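Local coordinates for protein diguanylate cyclase/phosphodiesterase (Caldicellulosiruptor saccharolyticus, PDB 3MTK) that probably hydrolyses the second messenger cyclic di-GMP as a full-length protein, of which this chain is the GGDEF (diguanylate cyclase-like) domain, at residues P16-L21 with F81-D86; I125-I130 with Y159-P164. All coordinates share one frame; numbering follows the deposited sequence.

Contact 1 (P16-L21 with F81-D86)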
loop_
_atom_site.group_PDB
_atom_site.type_symbol
_atom_site.label_atom_id
_atom_site.label_comp_id
_atom_site.label_asym_id
_atom_site.label_seq_id
_atom_site.Cartn_x
_atom_site.Cartn_y
_atom_site.Cartn_z
ATOM N N PRO A 16 -2.121 10.178 4.090
ATOM C CA PRO A 16 -2.144 11.083 2.940
ATOM C C PRO A 16 -2.719 10.286 1.760
ATOM O O PRO A 16 -2.532 9.067 1.684
ATOM C CB PRO A 16 -0.672 11.472 2.769
ATOM C CG PRO A 16 0.093 10.369 3.458
ATOM C CD PRO A 16 -0.763 10.020 4.636
ATOM N N ASN A 17 -3.419 10.956 0.847
ATOM C CA ASN A 17 -4.042 10.263 -0.283
ATOM C C ASN A 17 -3.182 10.168 -1.539
ATOM O O ASN A 17 -1.960 10.306 -1.476
ATOM C CB ASN A 17 -5.384 10.912 -0.617
ATOM C CG ASN A 17 -5.241 12.345 -1.081
ATOM O OD1 ASN A 17 -6.231 13.055 -1.254
ATOM N ND2 ASN A 17 -4.013 12.778 -1.289
ATOM N N LYS A 18 -3.818 9.927 -2.681
ATOM C CA LYS A 18 -3.067 9.789 -3.921
ATOM C C LYS A 18 -2.443 11.098 -4.425
ATOM O O LYS A 18 -1.416 11.078 -5.102
ATOM C CB LYS A 18 -3.938 9.159 -5.009
ATOM C CG LYS A 18 -3.158 8.838 -6.266
ATOM C CD LYS A 18 -4.024 8.260 -7.371
ATOM C CE LYS A 18 -4.414 6.814 -7.100
ATOM N NZ LYS A 18 -4.932 6.133 -8.338
ATOM N N ASN A 19 -3.047 12.234 -4.099
ATOM C CA ASN A 19 -2.481 13.515 -4.522
ATOM C C ASN A 19 -1.154 13.742 -3.789
ATOM O O ASN A 19 -0.152 14.159 -4.387
ATOM C CB ASN A 19 -3.440 14.667 -4.211
ATOM C CG ASN A 19 -4.666 14.654 -5.097
ATOM O OD1 ASN A 19 -4.580 14.337 -6.279
ATOM N ND2 ASN A 19 -5.814 15.018 -4.532
ATOM N N SER A 20 -1.160 13.463 -2.489
ATOM C CA SER A 20 0.027 13.608 -1.671
ATOM C C SER A 20 1.088 12.636 -2.157
ATOM O O SER A 20 2.271 12.963 -2.164
ATOM C CB SER A 20 -0.310 13.342 -0.209
ATOM O OG SER A 20 -1.363 14.198 0.211
ATOM N N LEU A 21 0.665 11.446 -2.574
ATOM C CA LEU A 21 1.605 10.453 -3.088
ATOM C C LEU A 21 2.306 11.027 -4.311
ATOM O O LEU A 21 3.512 10.848 -4.490
ATOM C CB LEU A 21 0.883 9.160 -3.501
ATOM C CG LEU A 21 1.727 8.155 -4.301
ATOM C CD1 LEU A 21 2.938 7.751 -3.475
ATOM C CD2 LEU A 21 0.909 6.922 -4.661
ATOM N N PHE A 81 0.418 5.757 2.327
ATOM C CA PHE A 81 -0.719 6.500 1.788
ATOM C C PHE A 81 -1.936 5.631 1.522
ATOM O O PHE A 81 -1.817 4.416 1.325
ATOM C CB PHE A 81 -0.334 7.176 0.469
ATOM C CG PHE A 81 1.019 7.815 0.487
ATOM C CD1 PHE A 81 2.172 7.044 0.358
ATOM C CD2 PHE A 81 1.151 9.187 0.653
ATOM C CE1 PHE A 81 3.434 7.630 0.397
ATOM C CE2 PHE A 81 2.413 9.786 0.696
ATOM C CZ PHE A 81 3.554 9.006 0.567
ATOM N N LYS A 82 -3.107 6.261 1.511
ATOM C CA LYS A 82 -4.348 5.561 1.202
ATOM C C LYS A 82 -4.779 6.155 -0.130
ATOM O O LYS A 82 -5.244 7.293 -0.183
ATOM C CB LYS A 82 -5.419 5.823 2.259
ATOM C CG LYS A 82 -6.748 5.128 1.959
ATOM C CD LYS A 82 -6.651 3.610 2.134
ATOM C CE LYS A 82 -7.914 2.886 1.661
ATOM N NZ LYS A 82 -9.190 3.429 2.218
ATOM N N ILE A 83 -4.627 5.386 -1.206
ATOM C CA ILE A 83 -4.948 5.882 -2.533
ATOM C C ILE A 83 -6.187 5.314 -3.209
ATOM O O ILE A 83 -6.565 5.752 -4.289
ATOM C CB ILE A 83 -3.749 5.669 -3.469
ATOM C CG1 ILE A 83 -3.392 4.183 -3.528
ATOM C CG2 ILE A 83 -2.551 6.466 -2.957
ATOM C CD1 ILE A 83 -2.203 3.891 -4.407
ATOM N N GLY A 84 -6.818 4.339 -2.579
ATOM C CA GLY A 84 -8.010 3.747 -3.161
ATOM C C GLY A 84 -8.826 3.140 -2.044
ATOM O O GLY A 84 -8.321 2.955 -0.942
ATOM N N PHE A 85 -10.088 2.850 -2.322
ATOM C CA PHE A 85 -10.977 2.254 -1.335
ATOM C C PHE A 85 -10.320 1.058 -0.653
ATOM O O PHE A 85 -10.398 0.908 0.568
ATOM C CB PHE A 85 -12.270 1.811 -2.025
ATOM C CG PHE A 85 -12.976 0.691 -1.323
ATOM C CD1 PHE A 85 -13.585 0.898 -0.088
ATOM C CD2 PHE A 85 -12.998 -0.580 -1.879
ATOM C CE1 PHE A 85 -14.207 -0.148 0.589
ATOM C CE2 PHE A 85 -13.614 -1.637 -1.217
ATOM C CZ PHE A 85 -14.220 -1.423 0.019
ATOM N N ASP A 86 -9.663 0.218 -1.453
ATOM C CA ASP A 86 -9.013 -0.992 -0.949
ATOM C C ASP A 86 -7.517 -1.047 -1.227
ATOM O O ASP A 86 -6.929 -2.128 -1.227
ATOM C CB ASP A 86 -9.659 -2.217 -1.591
ATOM C CG ASP A 86 -9.445 -2.263 -3.088
ATOM O OD1 ASP A 86 -8.838 -1.309 -3.621
ATOM O OD2 ASP A 86 -9.877 -3.248 -3.739
#
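Pro16 and Asn17, at the end of the Asp-x-Leu-Thr-Gly-Leu-Pro-Asn sequence found in GGDEF domains, lie against Phe81 and Lys82 on the edge strand that leads into the signature hairpin. One backbone hydrogen bond joins the two segments: Lys82 N gives its proton to Pro16 O at 2.9 Å with an N-H...O angle of 156°. One residue further on, Asn17 CA lies 3.2 Å from Lys82 O in a CA-H...O contact, so the loop follows the strand briefly before Asn17 takes the N-cap position of helix 18-30.

The Phe81 ring carries the apolar part. Its CG stands beside the backbone N, anti to the carbonyl carbon (chi1 -43°), which sets the ring between the proline and the first turn of the helix. Pro16 CG presses on Phe81 CD2 at 3.2 Å, a tight fit with the two side chains at about a right angle. Leu21 CD1 covers one ring face as a CH-pi contact, 4.1 Å from the Phe81 centroid and displaced toward the rim. The other branch, Leu21 CD2, reaches Ile83 CG2 at 3.9 Å. That same methyl of Ile83 packs against the first turn of the helix, 3.5 Å from Lys18 CA. Replacing Phe81 with an alanine would probably open a gap beside Pro16 and leave Leu21 CD1 without its aromatic surface.

Leu21 and Phe81 also touch Ile91 on strand 87-93, extending the buried cluster across the sheet. At Ile83 and Gly84, which both face Arg87, the strand makes a classic beta bulge. By sequence this turn is a Gly-Phe-Asp-Arg-Phe variant of the Gly-Gly-Asp-Glu-Phe hairpin that names the GGDEF domain.

Contact 2 (I125-I130 with Y159-P164); sequences IGAAQI and YVIFKP
Val160 N bonds to Ile125 O at 2.9 Å, the first of four backbone hydrogen bonds that zip strands 125-129 and 159-163 together. Ala127 uses both its polar backbone atoms: its N donates to Val160 O at 2.8 Å, and its O accepts from Phe162 N, also at 2.8 Å. Gln129 N closes the series on Phe162 O at 3.2 Å, longer but nearly straight at 170°. The axes of the two short strand segments approach to 4.5 Å, with N-to-C directions 16° apart, as expected of a parallel pair. The intervening residues Gly126 and Ala128 turn their backbone bonds to Phe41 and Leu39 of strand 37-44, so strand 123-129 is gripped on both edges.

On the face carrying Ile125, Tyr159, Ala127 and Ile161, the side chains are neighbours more than interlocked. Ile125 CB meets Tyr159 CB at 3.7 Å, and Ala127 CB reaches Ile161 CG1 at 4.0 Å. Tyr159 has CG between its backbone N and carbonyl carbon (chi1 67°), and its ring leads away from Ile125 so that the hydroxyl can hydrogen bond Glu102 of helix 97-108, which also covers Ile161. The face of Ala128, Val160 and Phe162 is packed by helix 137-154, where Phe162 meets Leu146.

Farther along, Gln129 bends at its second torsion, and OE1 comes 3.8 Å from Lys163 CE while NE2 bonds to Asp36. Gln129 CB rests against Pro164 CD.

Main-chain hydrogen bonds thus supply the polar part of the contact, with modest apolar packing around them, in a beta-alpha-beta crossover through helix 137-154, with glycine and alanine filling strand 123-129 at three successive positions; the polar ends of Gln129 and Tyr159 find their partners in Asp36 and Glu102.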
loop_
_atom_site.group_PDB
_atom_site.type_symbol
_atom_site.label_atom_id
_atom_site.label_comp_id
_atom_site.label_asym_id
_atom_site.label_seq_id
_atom_site.Cartn_x
_atom_site.Cartn_y
_atom_site.Cartn_z
ATOM N N ILE A 125 0.611 -7.496 -3.422
ATOM C CA ILE A 125 1.525 -6.374 -3.456
ATOM C C ILE A 125 2.262 -6.200 -4.771
ATOM O O ILE A 125 2.815 -7.153 -5.318
ATOM C CB ILE A 125 2.550 -6.496 -2.310
ATOM C CG1 ILE A 125 1.867 -6.153 -0.986
ATOM C CG2 ILE A 125 3.737 -5.595 -2.555
ATOM C CD1 ILE A 125 2.768 -6.316 0.241
ATOM N N GLY A 126 2.248 -4.969 -5.267
ATOM C CA GLY A 126 2.942 -4.641 -6.493
ATOM C C GLY A 126 3.957 -3.582 -6.112
ATOM O O GLY A 126 3.607 -2.599 -5.448
ATOM N N ALA A 127 5.212 -3.769 -6.502
ATOM C CA ALA A 127 6.245 -2.792 -6.151
ATOM C C ALA A 127 7.100 -2.380 -7.345
ATOM O O ALA A 127 7.226 -3.123 -8.319
ATOM C CB ALA A 127 7.129 -3.356 -5.040
ATOM N N ALA A 128 7.692 -1.193 -7.268
ATOM C CA ALA A 128 8.528 -0.714 -8.363
ATOM C C ALA A 128 9.680 0.195 -7.914
ATOM O O ALA A 128 9.497 1.100 -7.098
ATOM C CB ALA A 128 7.664 0.005 -9.387
ATOM N N GLN A 129 10.865 -0.073 -8.454
ATOM C CA GLN A 129 12.070 0.700 -8.166
ATOM C C GLN A 129 11.854 2.146 -8.605
ATOM O O GLN A 129 11.668 2.409 -9.796
ATOM C CB GLN A 129 13.246 0.115 -8.952
ATOM C CG GLN A 129 14.600 0.772 -8.701
ATOM C CD GLN A 129 15.411 0.029 -7.663
ATOM O OE1 GLN A 129 15.608 -1.185 -7.765
ATOM N NE2 GLN A 129 15.892 0.751 -6.657
ATOM N N ILE A 130 11.863 3.079 -7.656
ATOM C CA ILE A 130 11.687 4.489 -7.991
ATOM C C ILE A 130 12.874 4.962 -8.826
ATOM O O ILE A 130 14.030 4.734 -8.467
ATOM C CB ILE A 130 11.617 5.379 -6.736
ATOM C CG1 ILE A 130 10.266 5.209 -6.040
ATOM C CG2 ILE A 130 11.862 6.836 -7.123
ATOM C CD1 ILE A 130 10.081 6.107 -4.834
ATOM N N TYR A 159 3.306 -11.275 -4.386
ATOM C CA TYR A 159 3.806 -9.943 -4.715
ATOM C C TYR A 159 4.757 -9.965 -5.898
ATOM O O TYR A 159 5.416 -10.972 -6.156
ATOM C CB TYR A 159 4.529 -9.330 -3.514
ATOM C CG TYR A 159 5.812 -10.040 -3.137
ATOM C CD1 TYR A 159 5.809 -11.094 -2.219
ATOM C CD2 TYR A 159 7.032 -9.644 -3.678
ATOM C CE1 TYR A 159 6.988 -11.730 -1.848
ATOM C CE2 TYR A 159 8.219 -10.267 -3.313
ATOM C CZ TYR A 159 8.194 -11.312 -2.396
ATOM O OH TYR A 159 9.374 -11.923 -2.019
ATOM N N VAL A 160 4.826 -8.843 -6.607
ATOM C CA VAL A 160 5.710 -8.702 -7.760
ATOM C C VAL A 160 6.457 -7.361 -7.708
ATOM O O VAL A 160 5.860 -6.316 -7.429
ATOM C CB VAL A 160 4.918 -8.777 -9.092
ATOM C CG1 VAL A 160 5.873 -8.643 -10.267
ATOM C CG2 VAL A 160 4.156 -10.094 -9.180
ATOM N N ILE A 161 7.759 -7.398 -7.988
ATOM C CA ILE A 161 8.587 -6.189 -7.970
ATOM C C ILE A 161 9.184 -5.914 -9.341
ATOM O O ILE A 161 9.912 -6.747 -9.870
ATOM C CB ILE A 161 9.742 -6.322 -6.967
ATOM C CG1 ILE A 161 9.193 -6.698 -5.586
ATOM C CG2 ILE A 161 10.511 -5.006 -6.883
ATOM C CD1 ILE A 161 10.267 -6.935 -4.550
ATOM N N PHE A 162 8.877 -4.749 -9.912
ATOM C CA PHE A 162 9.399 -4.377 -11.228
ATOM C C PHE A 162 10.673 -3.527 -11.170
ATOM O O PHE A 162 10.720 -2.495 -10.501
ATOM C CB PHE A 162 8.343 -3.620 -12.041
ATOM C CG PHE A 162 7.291 -4.501 -12.666
ATOM C CD1 PHE A 162 7.527 -5.858 -12.885
ATOM C CD2 PHE A 162 6.072 -3.959 -13.080
ATOM C CE1 PHE A 162 6.566 -6.659 -13.508
ATOM C CE2 PHE A 162 5.100 -4.756 -13.709
ATOM C CZ PHE A 162 5.352 -6.106 -13.920
ATOM N N LYS A 163 11.700 -3.976 -11.885
ATOM C CA LYS A 163 12.983 -3.278 -11.948
ATOM C C LYS A 163 13.314 -2.946 -13.400
ATOM O O LYS A 163 12.993 -3.715 -14.303
ATOM C CB LYS A 163 14.092 -4.156 -11.366
ATOM C CG LYS A 163 14.113 -4.210 -9.850
ATOM C CD LYS A 163 15.157 -5.190 -9.341
ATOM C CE LYS A 163 15.421 -4.983 -7.858
ATOM N NZ LYS A 163 14.162 -4.983 -7.069
ATOM N N PRO A 164 13.960 -1.793 -13.643
ATOM C CA PRO A 164 14.329 -1.372 -15.000
ATOM C C PRO A 164 15.121 -2.420 -15.780
ATOM O O PRO A 164 15.759 -3.295 -15.194
ATOM C CB PRO A 164 15.131 -0.102 -14.749
ATOM C CG PRO A 164 14.430 0.482 -13.565
ATOM C CD PRO A 164 14.276 -0.729 -12.672
#

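Read from the N terminus, contact 1 comes first: it brings strand 79-84 back against the loop and first turn of helix 18-30, closing a span that includes strand 37-44 and the helices 47-54 and 56-74. That loop is complete before contact 2 opens, so the two are in series and neither encloses nor crosses the other. Contact 2 closes a shorter span through helix 137-154. Both reach one mixed sheet, contact 1 at its outermost strand 79-84 and contact 2 beyond strands 87-93 and 37-44. Their centres are 18 Å apart and their nearest atoms about 7 Å, without touching.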